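PDB 6BWC: polysaccharide biosynthesis protein CapD from Bacillus thuringiensis HD-771, which is needed for CMP-pseudaminic acid biosynthesis, binding NADP and UDP-N-acetylglucosamine and probably acting on the nucleotide sugar as a short-chain dehydrogenase-type enzyme. Local coordinates for residues C[64-69]-C[84-89]; C[125-130]-C[212-217]; C[181-186]-C[193-198]. The protein carries 2 engineered substitutions. One frame throughout, in Å; residues are numbered along the deposited sequence.

Overall arrangement
Interaction 1 lies in the loops after two strands of the Rossmann sheet, and interaction 2 packs a helix on the neighbouring strand 123-129; both touch the NADP, while interaction 3 belongs to the nucleotide-sugar end. The centres of interactions 1 and 2 are 16 Å apart, and they touch: His84 N probably donates to Val125 O at 3.1 Å. Interaction 1 holds mainly the adenine half of the cofactor, while 125-130 runs along the nicotinamide half. Interaction 3 lies about 28 Å, centre to centre, from each of the others and grips the uracil of UDP-N-acetylglucosamine, whose sugar end reaches back to Lys89, Ser129 and Asn130. In sequence, interaction 3 falls between the two segments of interaction 2.

Interaction 1: C[64-69]-C[84-89]; sequences GDIRNY and HVAAMK. With NAP (NADP nicotinamide-adenine-dinucleotide phosphate), chain N.
Asp65 OD1 is gripped by two donors. Arg67 N, at 2.7 Å from Asp65 OD1, closes an Asx turn, and the amino group N6A of NADP lies 2.9 Å from Asp65 OD1. The Arg67 N-H uses the anti lone pair of OD1, on the side away from OD2. Next to it, Ile66 N gives a nearly straight bond (164°) to adenine N1A at 3.1 Å, so one loop reads both polar positions on that edge of the base. The other segment arrives over the base. Ala86 CB sits above one face of the adenine, 3.4 Å from C4A, and Ile66 covers the same face with CG1 and CD1; the two residues meet there, Ile66 CG1 to Ala86 CB at 4.2 Å. Arg67 and Met88 make a looser second touch, the sulfur lying at the edge of the guanidinium, near its plane; the charge of Arg67 is paired with Glu100, and its NE bonds Thr104. Further along, the extended side chain of Lys89 brings NZ within 2.7 Å of phosphate oxygen O2N, with Arg176 O as a second partner. Met88 also packs on Glu42 of a second subunit. Loops after two parallel strands, one meeting the adenine edge with an Asp-Ile pair and the other lying across its face with small residues, are characteristic of the dinucleotide site in short-chain dehydrogenase-type Rossmann folds.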
loop_
_atom_site.group_PDB
_atom_site.type_symbol
_atom_site.label_atom_id
_atom_site.label_comp_id
_atom_site.label_asym_id
_atom_site.label_seq_id
_atom_site.Cartn_x
_atom_site.Cartn_y
_atom_site.Cartn_z
ATOM N N GLY C 64 0.802 17.704 -8.191
ATOM C CA GLY C 64 1.086 16.730 -7.135
ATOM C C GLY C 64 0.080 16.756 -5.997
ATOM O O GLY C 64 -0.719 17.709 -5.876
ATOM N N ASP C 65 0.110 15.704 -5.169
ATOM C CA ASP C 65 -0.750 15.619 -4.002
ATOM C C ASP C 65 0.026 15.214 -2.764
ATOM O O ASP C 65 0.677 14.196 -2.779
ATOM C CB ASP C 65 -1.850 14.626 -4.285
ATOM C CG ASP C 65 -2.947 14.647 -3.250
ATOM O OD1 ASP C 65 -2.653 14.572 -2.034
ATOM O OD2 ASP C 65 -4.123 14.712 -3.655
ATOM N N ILE C 66 -0.091 15.996 -1.682
ATOM C CA ILE C 66 0.570 15.696 -0.371
ATOM C C ILE C 66 0.159 14.376 0.317
ATOM O O ILE C 66 0.820 13.955 1.271
ATOM C CB ILE C 66 0.596 16.896 0.671
ATOM C CG1 ILE C 66 -0.693 17.707 0.827
ATOM C CG2 ILE C 66 1.601 17.946 0.257
ATOM C CD1 ILE C 66 -1.704 17.070 1.712
ATOM N N ARG C 67 -0.903 13.721 -0.173
ATOM C CA ARG C 67 -1.250 12.350 0.224
ATOM C C ARG C 67 -0.236 11.334 -0.384
ATOM O O ARG C 67 -0.043 10.236 0.145
ATOM C CB ARG C 67 -2.690 12.025 -0.199
ATOM C CG ARG C 67 -3.780 12.933 0.410
ATOM C CD ARG C 67 -5.169 12.727 -0.223
ATOM N NE ARG C 67 -6.238 13.562 0.374
ATOM C CZ ARG C 67 -7.560 13.413 0.141
ATOM N NH1 ARG C 67 -8.008 12.454 -0.670
ATOM N NH2 ARG C 67 -8.449 14.216 0.730
ATOM N N ASN C 68 0.417 11.732 -1.481
ATOM C CA ASN C 68 1.458 10.959 -2.161
ATOM C C ASN C 68 2.857 11.255 -1.601
ATOM O O ASN C 68 3.426 12.280 -1.941
ATOM C CB ASN C 68 1.417 11.308 -3.670
ATOM C CG ASN C 68 1.948 10.202 -4.557
ATOM O OD1 ASN C 68 2.727 9.351 -4.140
ATOM N ND2 ASN C 68 1.518 10.212 -5.794
ATOM N N TYR C 69 3.420 10.375 -0.766
ATOM C CA TYR C 69 4.750 10.644 -0.207
ATOM C C TYR C 69 5.830 10.807 -1.300
ATOM O O TYR C 69 6.496 11.834 -1.370
ATOM C CB TYR C 69 5.203 9.585 0.809
ATOM C CG TYR C 69 6.653 9.796 1.207
ATOM C CD1 TYR C 69 7.014 10.734 2.190
ATOM C CD2 TYR C 69 7.676 9.107 0.547
ATOM C CE1 TYR C 69 8.355 10.956 2.505
ATOM C CE2 TYR C 69 9.023 9.318 0.856
ATOM C CZ TYR C 69 9.368 10.242 1.827
ATOM O OH TYR C 69 10.716 10.409 2.099
ATOM N N HIS C 84 4.489 24.564 4.045
ATOM C CA HIS C 84 3.347 23.623 4.007
ATOM C C HIS C 84 2.000 24.358 4.262
ATOM O O HIS C 84 1.497 24.469 5.377
ATOM C CB HIS C 84 3.622 22.425 4.945
ATOM C CG HIS C 84 2.459 21.488 5.160
ATOM N ND1 HIS C 84 1.464 21.275 4.227
ATOM C CD2 HIS C 84 2.164 20.681 6.209
ATOM C CE1 HIS C 84 0.592 20.405 4.705
ATOM N NE2 HIS C 84 0.999 20.024 5.901
ATOM N N VAL C 85 1.424 24.828 3.159
ATOM C CA VAL C 85 0.237 25.680 3.133
ATOM C C VAL C 85 -1.032 24.966 2.550
ATOM O O VAL C 85 -2.167 25.481 2.663
ATOM C CB VAL C 85 0.583 26.955 2.335
ATOM C CG1 VAL C 85 -0.421 28.071 2.609
ATOM C CG2 VAL C 85 1.981 27.430 2.701
ATOM N N ALA C 86 -0.855 23.777 1.949
ATOM C CA ALA C 86 -1.992 22.923 1.548
ATOM C C ALA C 86 -2.758 22.288 2.736
ATOM O O ALA C 86 -2.154 21.931 3.777
ATOM C CB ALA C 86 -1.535 21.848 0.567
ATOM N N ALA C 87 -4.084 22.167 2.535
ATOM C CA ALA C 87 -5.067 21.642 3.511
ATOM C C ALA C 87 -6.502 21.826 3.025
ATOM O O ALA C 87 -6.812 22.668 2.178
ATOM C CB ALA C 87 -4.933 22.308 4.877
ATOM N N MET C 88 -7.387 21.025 3.593
ATOM C CA MET C 88 -8.807 21.330 3.547
ATOM C C MET C 88 -9.041 22.203 4.760
ATOM O O MET C 88 -8.776 21.759 5.882
ATOM C CB MET C 88 -9.660 20.063 3.627
ATOM C CG MET C 88 -9.677 19.261 2.337
ATOM S SD MET C 88 -10.383 17.653 2.624
ATOM C CE MET C 88 -12.094 18.114 2.833
ATOM N N LYS C 89 -9.522 23.422 4.511
ATOM C CA LYS C 89 -9.641 24.487 5.498
ATOM C C LYS C 89 -11.077 24.884 5.797
ATOM O O LYS C 89 -11.296 25.898 6.466
ATOM C CB LYS C 89 -8.924 25.735 4.969
ATOM C CG LYS C 89 -9.547 26.409 3.719
ATOM C CD LYS C 89 -9.013 27.824 3.551
ATOM C CE LYS C 89 -9.679 28.533 2.393
ATOM N NZ LYS C 89 -9.433 30.006 2.428
HETATM P PA NAP N . -6.623 27.769 -0.181
HETATM O O1A NAP N . -6.807 29.036 -0.969
HETATM O O2A NAP N . -7.715 26.761 -0.283
HETATM O O5B NAP N . -5.232 27.089 -0.554
HETATM C C5B NAP N . -5.097 25.667 -0.486
HETATM C C4B NAP N . -3.889 25.233 -1.311
HETATM O O4B NAP N . -3.566 23.856 -1.136
HETATM C C3B NAP N . -4.189 25.378 -2.779
HETATM O O3B NAP N . -2.934 25.694 -3.373
HETATM C C2B NAP N . -4.701 24.013 -3.161
HETATM O O2B NAP N . -4.614 23.879 -4.564
HETATM C C1B NAP N . -3.777 23.111 -2.343
HETATM N N9A NAP N . -4.211 21.726 -1.951
HETATM C C8A NAP N . -5.377 21.287 -1.394
HETATM N N7A NAP N . -5.360 19.931 -1.155
HETATM C C5A NAP N . -4.155 19.490 -1.557
HETATM C C6A NAP N . -3.432 18.195 -1.622
HETATM N N6A NAP N . -3.986 17.051 -1.196
HETATM N N1A NAP N . -2.183 18.177 -2.114
HETATM C C2A NAP N . -1.569 19.288 -2.561
HETATM N N3A NAP N . -2.156 20.495 -2.546
HETATM C C4A NAP N . -3.414 20.666 -2.068
HETATM O O3 NAP N . -6.339 28.054 1.382
HETATM P PN NAP N . -5.649 29.360 2.050
HETATM O O1N NAP N . -4.493 29.886 1.210
HETATM O O2N NAP N . -6.733 30.282 2.518
HETATM O O5D NAP N . -5.092 28.752 3.409
HETATM C C5D NAP N . -3.814 28.167 3.419
HETATM C C4D NAP N . -3.540 27.534 4.780
HETATM O O4D NAP N . -3.887 28.494 5.788
HETATM C C3D NAP N . -4.281 26.233 5.136
HETATM O O3D NAP N . -3.334 25.303 5.667
HETATM C C2D NAP N . -5.286 26.620 6.195
HETATM O O2D NAP N . -5.500 25.585 7.160
HETATM C C1D NAP N . -4.625 27.844 6.829
HETATM N N1N NAP N . -5.553 28.802 7.442
HETATM C C2N NAP N . -6.294 29.577 6.634
HETATM C C3N NAP N . -7.198 30.515 7.098
HETATM C C7N NAP N . -8.041 31.349 6.196
HETATM O O7N NAP N . -8.941 32.021 6.703
HETATM N N7N NAP N . -7.861 31.356 4.873
HETATM C C4N NAP N . -7.331 30.714 8.563
HETATM C C5N NAP N . -6.485 29.812 9.352
HETATM C C6N NAP N . -5.613 28.909 8.770
HETATM P P2B NAP N . -5.427 22.734 -5.355
HETATM O O1X NAP N . -5.231 23.235 -6.773
HETATM O O2X NAP N . -4.665 21.446 -5.126
HETATM O O3X NAP N . -6.873 22.740 -4.804
#

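Interaction 2: C[125-130]-C[212-217]; sequences VFTSSN and MLTIEA. Engineered in segment 125-130: Asn130 (natural residue Asp). With NAP (NADP nicotinamide-adenine-dinucleotide phosphate), chain N.
Val125, on the central parallel strand 123-129, meets helix 207-220 through both methyls: CG1 lies against Thr214 CG2 at 3.4 Å, and CG2 reaches the backbone carbon C of Ala217 at 4.1 Å. The short axes are 9.2 Å apart and run nearly antiparallel, at 150°. Thr214 presents its methyl because its hydroxyl is turned back to Ala210 O in its own helix. Phe126 has its CB pointing away from this helix and packs under helix 138-156, with its ring also meeting that of His84. Thr127 returns to the contact from the same side as Val125. Its OG1 lies 3.9 Å from Thr214 CG2, the two side chains crossing at about a right angle, while its CG2, anti to the backbone N, comes close to ribose oxygen O4D of NADP. One threonine thus touches the helix with one branch and the cofactor with the other. Ser128 O lies 3.5 Å from nicotinamide C6N. Ser129 puts CB beside C5N of the same ring at 3.6 Å, and its OG bonds O4' of UDP-N-acetylglucosamine. Asn130, an engineered replacement for aspartate, makes a weak bond from ND2 to O6' of that sugar. Tyr139, which bonds NADP, and Lys143 are spaced as in the Tyr-x-x-x-Lys motif of short-chain dehydrogenases. Chemically the strand changes character along its length: methyl packing without a cross-segment hydrogen bond seats it on the helix at Val125 and Thr127, and its polar end faces cofactor and sugar, with Ser128 OG and Thr127 O also bonded to Glu147 and Lys143.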
loop_
_atom_site.group_PDB
_atom_site.type_symbol
_atom_site.label_atom_id
_atom_site.label_comp_id
_atom_site.label_asym_id
_atom_site.label_seq_id
_atom_site.Cartn_x
_atom_site.Cartn_y
_atom_site.Cartn_z
ATOM N N VAL C 125 7.785 25.412 7.650
ATOM C CA VAL C 125 6.765 26.170 8.372
ATOM C C VAL C 125 5.412 25.568 8.061
ATOM O O VAL C 125 4.983 25.590 6.915
ATOM C CB VAL C 125 6.781 27.651 7.978
ATOM C CG1 VAL C 125 5.572 28.383 8.552
ATOM C CG2 VAL C 125 8.082 28.287 8.461
ATOM N N PHE C 126 4.774 25.005 9.079
ATOM C CA PHE C 126 3.402 24.547 8.971
ATOM C C PHE C 126 2.465 25.720 9.271
ATOM O O PHE C 126 2.733 26.580 10.139
ATOM C CB PHE C 126 3.125 23.380 9.927
ATOM C CG PHE C 126 1.692 22.907 9.909
ATOM C CD1 PHE C 126 1.112 22.466 8.727
ATOM C CD2 PHE C 126 0.927 22.885 11.070
ATOM C CE1 PHE C 126 -0.203 22.033 8.685
ATOM C CE2 PHE C 126 -0.392 22.456 11.044
ATOM C CZ PHE C 126 -0.958 22.039 9.845
ATOM N N THR C 127 1.351 25.725 8.562
ATOM C CA THR C 127 0.392 26.788 8.626
ATOM C C THR C 127 -0.860 26.205 9.281
ATOM O O THR C 127 -1.672 25.534 8.622
ATOM C CB THR C 127 0.198 27.314 7.200
ATOM O OG1 THR C 127 1.148 28.359 6.979
ATOM C CG2 THR C 127 -1.130 27.850 6.976
ATOM N N SER C 128 -0.981 26.436 10.595
ATOM C CA SER C 128 -2.140 25.973 11.398
ATOM C C SER C 128 -3.166 27.073 11.454
ATOM O O SER C 128 -2.922 28.169 10.945
ATOM C CB SER C 128 -1.735 25.604 12.834
ATOM O OG SER C 128 -2.822 25.036 13.544
ATOM N N SER C 129 -4.307 26.759 12.073
ATOM C CA SER C 129 -5.356 27.730 12.412
ATOM C C SER C 129 -5.501 27.901 13.925
ATOM O O SER C 129 -5.090 27.041 14.700
ATOM C CB SER C 129 -6.689 27.255 11.859
ATOM O OG SER C 129 -7.755 28.003 12.417
ATOM N N ASN C 130 -6.130 29.001 14.340
ATOM C CA ASN C 130 -6.501 29.166 15.733
ATOM C C ASN C 130 -7.701 28.257 16.097
ATOM O O ASN C 130 -8.135 28.189 17.249
ATOM C CB ASN C 130 -6.584 30.675 16.150
ATOM C CG ASN C 130 -7.719 31.505 15.480
ATOM O OD1 ASN C 130 -7.560 32.717 15.296
ATOM N ND2 ASN C 130 -8.855 30.895 15.173
ATOM N N MET C 212 3.406 37.796 6.013
ATOM C CA MET C 212 4.589 38.232 6.763
ATOM C C MET C 212 4.825 37.406 8.000
ATOM O O MET C 212 5.971 37.134 8.353
ATOM C CB MET C 212 4.515 39.715 7.151
ATOM C CG MET C 212 4.666 40.688 5.994
ATOM S SD MET C 212 5.956 40.243 4.800
ATOM C CE MET C 212 7.386 40.137 5.906
ATOM N N LEU C 213 3.745 37.009 8.657
ATOM C CA LEU C 213 3.833 36.113 9.811
ATOM C C LEU C 213 4.602 34.855 9.429
ATOM O O LEU C 213 5.593 34.516 10.068
ATOM C CB LEU C 213 2.423 35.760 10.320
ATOM C CG LEU C 213 2.335 34.876 11.577
ATOM C CD1 LEU C 213 3.065 35.535 12.749
ATOM C CD2 LEU C 213 0.899 34.503 11.981
ATOM N N THR C 214 4.149 34.202 8.354
ATOM C CA THR C 214 4.747 32.954 7.862
ATOM C C THR C 214 6.209 33.134 7.413
ATOM O O THR C 214 7.110 32.426 7.895
ATOM C CB THR C 214 3.932 32.337 6.693
ATOM O OG1 THR C 214 2.522 32.558 6.873
ATOM C CG2 THR C 214 4.194 30.824 6.592
ATOM N N ILE C 215 6.440 34.090 6.516
ATOM C CA ILE C 215 7.798 34.430 6.080
ATOM C C ILE C 215 8.759 34.762 7.265
ATOM O O ILE C 215 9.891 34.247 7.288
ATOM C CB ILE C 215 7.757 35.525 4.982
ATOM C CG1 ILE C 215 7.377 34.894 3.655
ATOM C CG2 ILE C 215 9.096 36.227 4.825
ATOM C CD1 ILE C 215 6.907 35.882 2.617
ATOM N N GLU C 216 8.319 35.580 8.237
ATOM C CA GLU C 216 9.140 35.862 9.471
ATOM C C GLU C 216 9.520 34.603 10.227
ATOM O O GLU C 216 10.691 34.384 10.545
ATOM C CB GLU C 216 8.443 36.797 10.469
ATOM C CG GLU C 216 9.111 38.152 10.589
ATOM C CD GLU C 216 10.281 38.169 11.569
ATOM O OE1 GLU C 216 10.069 37.800 12.740
ATOM O OE2 GLU C 216 11.401 38.590 11.191
ATOM N N ALA C 217 8.514 33.782 10.505
ATOM C CA ALA C 217 8.729 32.510 11.181
ATOM C C ALA C 217 9.653 31.596 10.383
ATOM O O ALA C 217 10.358 30.798 10.966
ATOM C CB ALA C 217 7.399 31.825 11.460
HETATM P PA NAP N . -6.623 27.769 -0.181
HETATM O O1A NAP N . -6.807 29.036 -0.969
HETATM O O2A NAP N . -7.715 26.761 -0.283
HETATM O O5B NAP N . -5.232 27.089 -0.554
HETATM C C5B NAP N . -5.097 25.667 -0.486
HETATM C C4B NAP N . -3.889 25.233 -1.311
HETATM O O4B NAP N . -3.566 23.856 -1.136
HETATM C C3B NAP N . -4.189 25.378 -2.779
HETATM O O3B NAP N . -2.934 25.694 -3.373
HETATM C C2B NAP N . -4.701 24.013 -3.161
HETATM O O2B NAP N . -4.614 23.879 -4.564
HETATM C C1B NAP N . -3.777 23.111 -2.343
HETATM N N9A NAP N . -4.211 21.726 -1.951
HETATM C C8A NAP N . -5.377 21.287 -1.394
HETATM N N7A NAP N . -5.360 19.931 -1.155
HETATM C C5A NAP N . -4.155 19.490 -1.557
HETATM C C6A NAP N . -3.432 18.195 -1.622
HETATM N N6A NAP N . -3.986 17.051 -1.196
HETATM N N1A NAP N . -2.183 18.177 -2.114
HETATM C C2A NAP N . -1.569 19.288 -2.561
HETATM N N3A NAP N . -2.156 20.495 -2.546
HETATM C C4A NAP N . -3.414 20.666 -2.068
HETATM O O3 NAP N . -6.339 28.054 1.382
HETATM P PN NAP N . -5.649 29.360 2.050
HETATM O O1N NAP N . -4.493 29.886 1.210
HETATM O O2N NAP N . -6.733 30.282 2.518
HETATM O O5D NAP N . -5.092 28.752 3.409
HETATM C C5D NAP N . -3.814 28.167 3.419
HETATM C C4D NAP N . -3.540 27.534 4.780
HETATM O O4D NAP N . -3.887 28.494 5.788
HETATM C C3D NAP N . -4.281 26.233 5.136
HETATM O O3D NAP N . -3.334 25.303 5.667
HETATM C C2D NAP N . -5.286 26.620 6.195
HETATM O O2D NAP N . -5.500 25.585 7.160
HETATM C C1D NAP N . -4.625 27.844 6.829
HETATM N N1N NAP N . -5.553 28.802 7.442
HETATM C C2N NAP N . -6.294 29.577 6.634
HETATM C C3N NAP N . -7.198 30.515 7.098
HETATM C C7N NAP N . -8.041 31.349 6.196
HETATM O O7N NAP N . -8.941 32.021 6.703
HETATM N N7N NAP N . -7.861 31.356 4.873
HETATM C C4N NAP N . -7.331 30.714 8.563
HETATM C C5N NAP N . -6.485 29.812 9.352
HETATM C C6N NAP N . -5.613 28.909 8.770
HETATM P P2B NAP N . -5.427 22.734 -5.355
HETATM O O1X NAP N . -5.231 23.235 -6.773
HETATM O O2X NAP N . -4.665 21.446 -5.126
HETATM O O3X NAP N . -6.873 22.740 -4.804
#

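Interaction 3: C[181-186]-C[193-198]; sequences PLFENQ and ITVTDL. With UD1 (uridine-diphosphate-N-acetylglucosamine), chain O.
This is a helix-to-strand contact at the uridine end of the UDP-N-acetylglucosamine pocket, where helix 179-190 packs against strand 192-195, which follows it after a short turn. Phe183 carries the apolar part. Ile193 stands over one face of its ring, CD1 making a CH-pi contact 4.0 Å from the centroid and 14° off the normal. Thr194 O lies at the ring edge, near its plane. One turn on, Gln186 OE1 accepts from Thr194 N at 2.9 Å, the donor sitting 35° above the carbonyl plane. The extended glutamine chain reaches to the strand and crosses the Thr194 side chain at about a right angle; its NE2 bonds Glu50 of a second subunit, which helps fix the turn of the amide. The N-H and C=O of Thr194 point to the same side of the strand: the first is taken by the glutamine, and Thr194 O accepts from uracil N3 at 2.7 Å. Two residues later Thr196 N donates to uracil O2 at 3.0 Å. Backbone groups thus read N3 and O2 of the base, consistent with a preference for uracil over cytosine, and the glutamine amide and phenyl ring, which touch the same residues, probably help hold that strand in place.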
loop_
_atom_site.group_PDB
_atom_site.type_symbol
_atom_site.label_atom_id
_atom_site.label_comp_id
_atom_site.label_asym_id
_atom_site.label_seq_id
_atom_site.Cartn_x
_atom_site.Cartn_y
_atom_site.Cartn_z
ATOM N N PRO C 181 -16.142 37.564 0.163
ATOM C CA PRO C 181 -16.513 37.356 -1.238
ATOM C C PRO C 181 -17.846 36.654 -1.421
ATOM O O PRO C 181 -18.470 36.855 -2.453
ATOM C CB PRO C 181 -15.412 36.457 -1.786
ATOM C CG PRO C 181 -14.263 36.644 -0.880
ATOM C CD PRO C 181 -14.812 37.016 0.465
ATOM N N LEU C 182 -18.258 35.821 -0.461
ATOM C CA LEU C 182 -19.573 35.170 -0.505
ATOM C C LEU C 182 -20.716 36.197 -0.386
ATOM O O LEU C 182 -21.560 36.308 -1.285
ATOM C CB LEU C 182 -19.667 34.126 0.603
ATOM C CG LEU C 182 -20.973 33.364 0.732
ATOM C CD1 LEU C 182 -21.276 32.614 -0.543
ATOM C CD2 LEU C 182 -20.886 32.406 1.906
ATOM N N PHE C 183 -20.711 36.954 0.716
ATOM C CA PHE C 183 -21.682 38.044 0.969
ATOM C C PHE C 183 -21.726 39.078 -0.168
ATOM O O PHE C 183 -22.816 39.381 -0.644
ATOM C CB PHE C 183 -21.410 38.743 2.335
ATOM C CG PHE C 183 -21.933 37.998 3.568
ATOM C CD1 PHE C 183 -22.552 36.754 3.488
ATOM C CD2 PHE C 183 -21.764 38.560 4.833
ATOM C CE1 PHE C 183 -22.988 36.099 4.615
ATOM C CE2 PHE C 183 -22.205 37.899 5.977
ATOM C CZ PHE C 183 -22.818 36.662 5.865
ATOM N N GLU C 184 -20.572 39.589 -0.623
ATOM C CA GLU C 184 -20.531 40.432 -1.833
ATOM C C GLU C 184 -21.328 39.830 -2.975
ATOM O O GLU C 184 -22.123 40.514 -3.598
ATOM C CB GLU C 184 -19.094 40.635 -2.326
ATOM C CG GLU C 184 -18.986 41.451 -3.624
ATOM C CD GLU C 184 -17.580 41.966 -3.920
ATOM O OE1 GLU C 184 -16.600 41.192 -3.715
ATOM O OE2 GLU C 184 -17.456 43.134 -4.379
ATOM N N ASN C 185 -21.098 38.541 -3.225
ATOM C CA ASN C 185 -21.615 37.823 -4.399
ATOM C C ASN C 185 -23.057 37.416 -4.244
ATOM O O ASN C 185 -23.841 37.468 -5.202
ATOM C CB ASN C 185 -20.788 36.558 -4.676
ATOM C CG ASN C 185 -20.487 36.376 -6.139
ATOM O OD1 ASN C 185 -19.959 37.287 -6.797
ATOM N ND2 ASN C 185 -20.809 35.208 -6.665
ATOM N N GLN C 186 -23.387 36.967 -3.042
ATOM C CA GLN C 186 -24.769 36.761 -2.653
ATOM C C GLN C 186 -25.566 38.050 -2.868
ATOM O O GLN C 186 -26.663 38.000 -3.392
ATOM C CB GLN C 186 -24.863 36.314 -1.177
ATOM C CG GLN C 186 -24.390 34.887 -0.902
ATOM C CD GLN C 186 -24.701 34.396 0.511
ATOM O OE1 GLN C 186 -24.725 35.172 1.466
ATOM N NE2 GLN C 186 -24.928 33.088 0.646
ATOM N N ILE C 193 -28.268 37.922 1.859
ATOM C CA ILE C 193 -27.153 37.137 2.424
ATOM C C ILE C 193 -27.673 35.995 3.303
ATOM O O ILE C 193 -28.821 36.007 3.768
ATOM C CB ILE C 193 -26.091 37.991 3.189
ATOM C CG1 ILE C 193 -26.734 38.913 4.241
ATOM C CG2 ILE C 193 -25.245 38.800 2.209
ATOM C CD1 ILE C 193 -25.760 39.398 5.289
ATOM N N THR C 194 -26.798 35.013 3.507
ATOM C CA THR C 194 -27.030 33.879 4.396
ATOM C C THR C 194 -26.221 34.056 5.679
ATOM O O THR C 194 -24.991 34.004 5.670
ATOM C CB THR C 194 -26.624 32.568 3.716
ATOM O OG1 THR C 194 -27.619 32.212 2.752
ATOM C CG2 THR C 194 -26.501 31.439 4.717
ATOM N N VAL C 195 -26.926 34.210 6.790
ATOM C CA VAL C 195 -26.316 34.532 8.067
ATOM C C VAL C 195 -26.412 33.305 8.973
ATOM O O VAL C 195 -27.491 32.775 9.197
ATOM C CB VAL C 195 -26.993 35.799 8.625
ATOM C CG1 VAL C 195 -27.248 35.727 10.124
ATOM C CG2 VAL C 195 -26.166 37.028 8.236
ATOM N N THR C 196 -25.273 32.832 9.460
ATOM C CA THR C 196 -25.235 31.700 10.386
ATOM C C THR C 196 -25.800 32.170 11.734
ATOM O O THR C 196 -26.876 31.742 12.145
ATOM C CB THR C 196 -23.795 31.125 10.558
ATOM O OG1 THR C 196 -22.861 32.188 10.856
ATOM C CG2 THR C 196 -23.330 30.344 9.281
ATOM N N ASP C 197 -25.106 33.088 12.395
ATOM C CA ASP C 197 -25.471 33.500 13.741
ATOM C C ASP C 197 -24.700 34.785 14.035
ATOM O O ASP C 197 -23.485 34.751 14.220
ATOM C CB ASP C 197 -25.107 32.363 14.697
ATOM C CG ASP C 197 -25.375 32.683 16.142
ATOM O OD1 ASP C 197 -25.285 33.862 16.549
ATOM O OD2 ASP C 197 -25.643 31.712 16.887
ATOM N N LEU C 198 -25.402 35.914 14.072
ATOM C CA LEU C 198 -24.751 37.235 14.066
ATOM C C LEU C 198 -23.889 37.493 15.292
ATOM O O LEU C 198 -22.893 38.215 15.232
ATOM C CB LEU C 198 -25.791 38.351 13.905
ATOM C CG LEU C 198 -26.528 38.318 12.565
ATOM C CD1 LEU C 198 -27.765 39.208 12.556
ATOM C CD2 LEU C 198 -25.573 38.675 11.431
HETATM C "C1'" UD1 O . -11.793 30.409 8.471
HETATM C "C2'" UD1 O . -10.949 29.329 7.814
HETATM C "C3'" UD1 O . -10.519 28.262 8.819
HETATM C "C4'" UD1 O . -9.921 28.872 10.083
HETATM C "C5'" UD1 O . -10.691 30.115 10.571
HETATM C "C6'" UD1 O . -9.853 30.876 11.606
HETATM C "C7'" UD1 O . -11.757 29.214 5.492
HETATM C "C8'" UD1 O . -12.772 28.571 4.567
HETATM N "N2'" UD1 O . -11.678 28.705 6.726
HETATM O "O1'" UD1 O . -12.934 29.823 9.079
HETATM O "O3'" UD1 O . -9.577 27.378 8.177
HETATM O "O4'" UD1 O . -9.880 27.918 11.128
HETATM O "O5'" UD1 O . -11.045 31.006 9.491
HETATM O "O6'" UD1 O . -10.665 31.412 12.654
HETATM O "O7'" UD1 O . -11.105 30.185 5.112
HETATM N N1 UD1 O . -20.862 32.659 7.785
HETATM C C2 UD1 O . -22.164 33.133 7.441
HETATM N N3 UD1 O . -22.752 32.702 6.314
HETATM C C4 UD1 O . -22.144 31.826 5.489
HETATM C C5 UD1 O . -20.885 31.359 5.774
HETATM C C6 UD1 O . -20.250 31.802 6.924
HETATM O O2 UD1 O . -22.784 33.927 8.172
HETATM O O4 UD1 O . -22.689 31.437 4.444
HETATM C C1B UD1 O . -20.189 33.090 9.029
HETATM C C2B UD1 O . -19.565 31.969 9.862
HETATM O "O2'" UD1 O . -20.489 31.394 10.776
HETATM C C3B UD1 O . -18.377 32.627 10.535
HETATM C C4B UD1 O . -17.987 33.690 9.530
HETATM O O4B UD1 O . -19.106 33.912 8.674
HETATM O O3B UD1 O . -18.672 33.284 11.773
HETATM C C5B UD1 O . -16.781 33.308 8.686
HETATM O O5B UD1 O . -16.983 32.147 7.864
HETATM P PA UD1 O . -15.755 31.788 6.893
HETATM O O1A UD1 O . -16.119 30.771 5.840
HETATM O O2A UD1 O . -15.044 33.056 6.409
HETATM O O3A UD1 O . -14.559 31.277 7.849
HETATM P PB UD1 O . -14.445 30.446 9.234
HETATM O O1B UD1 O . -15.358 29.238 9.186
HETATM O O2B UD1 O . -14.497 31.297 10.497
#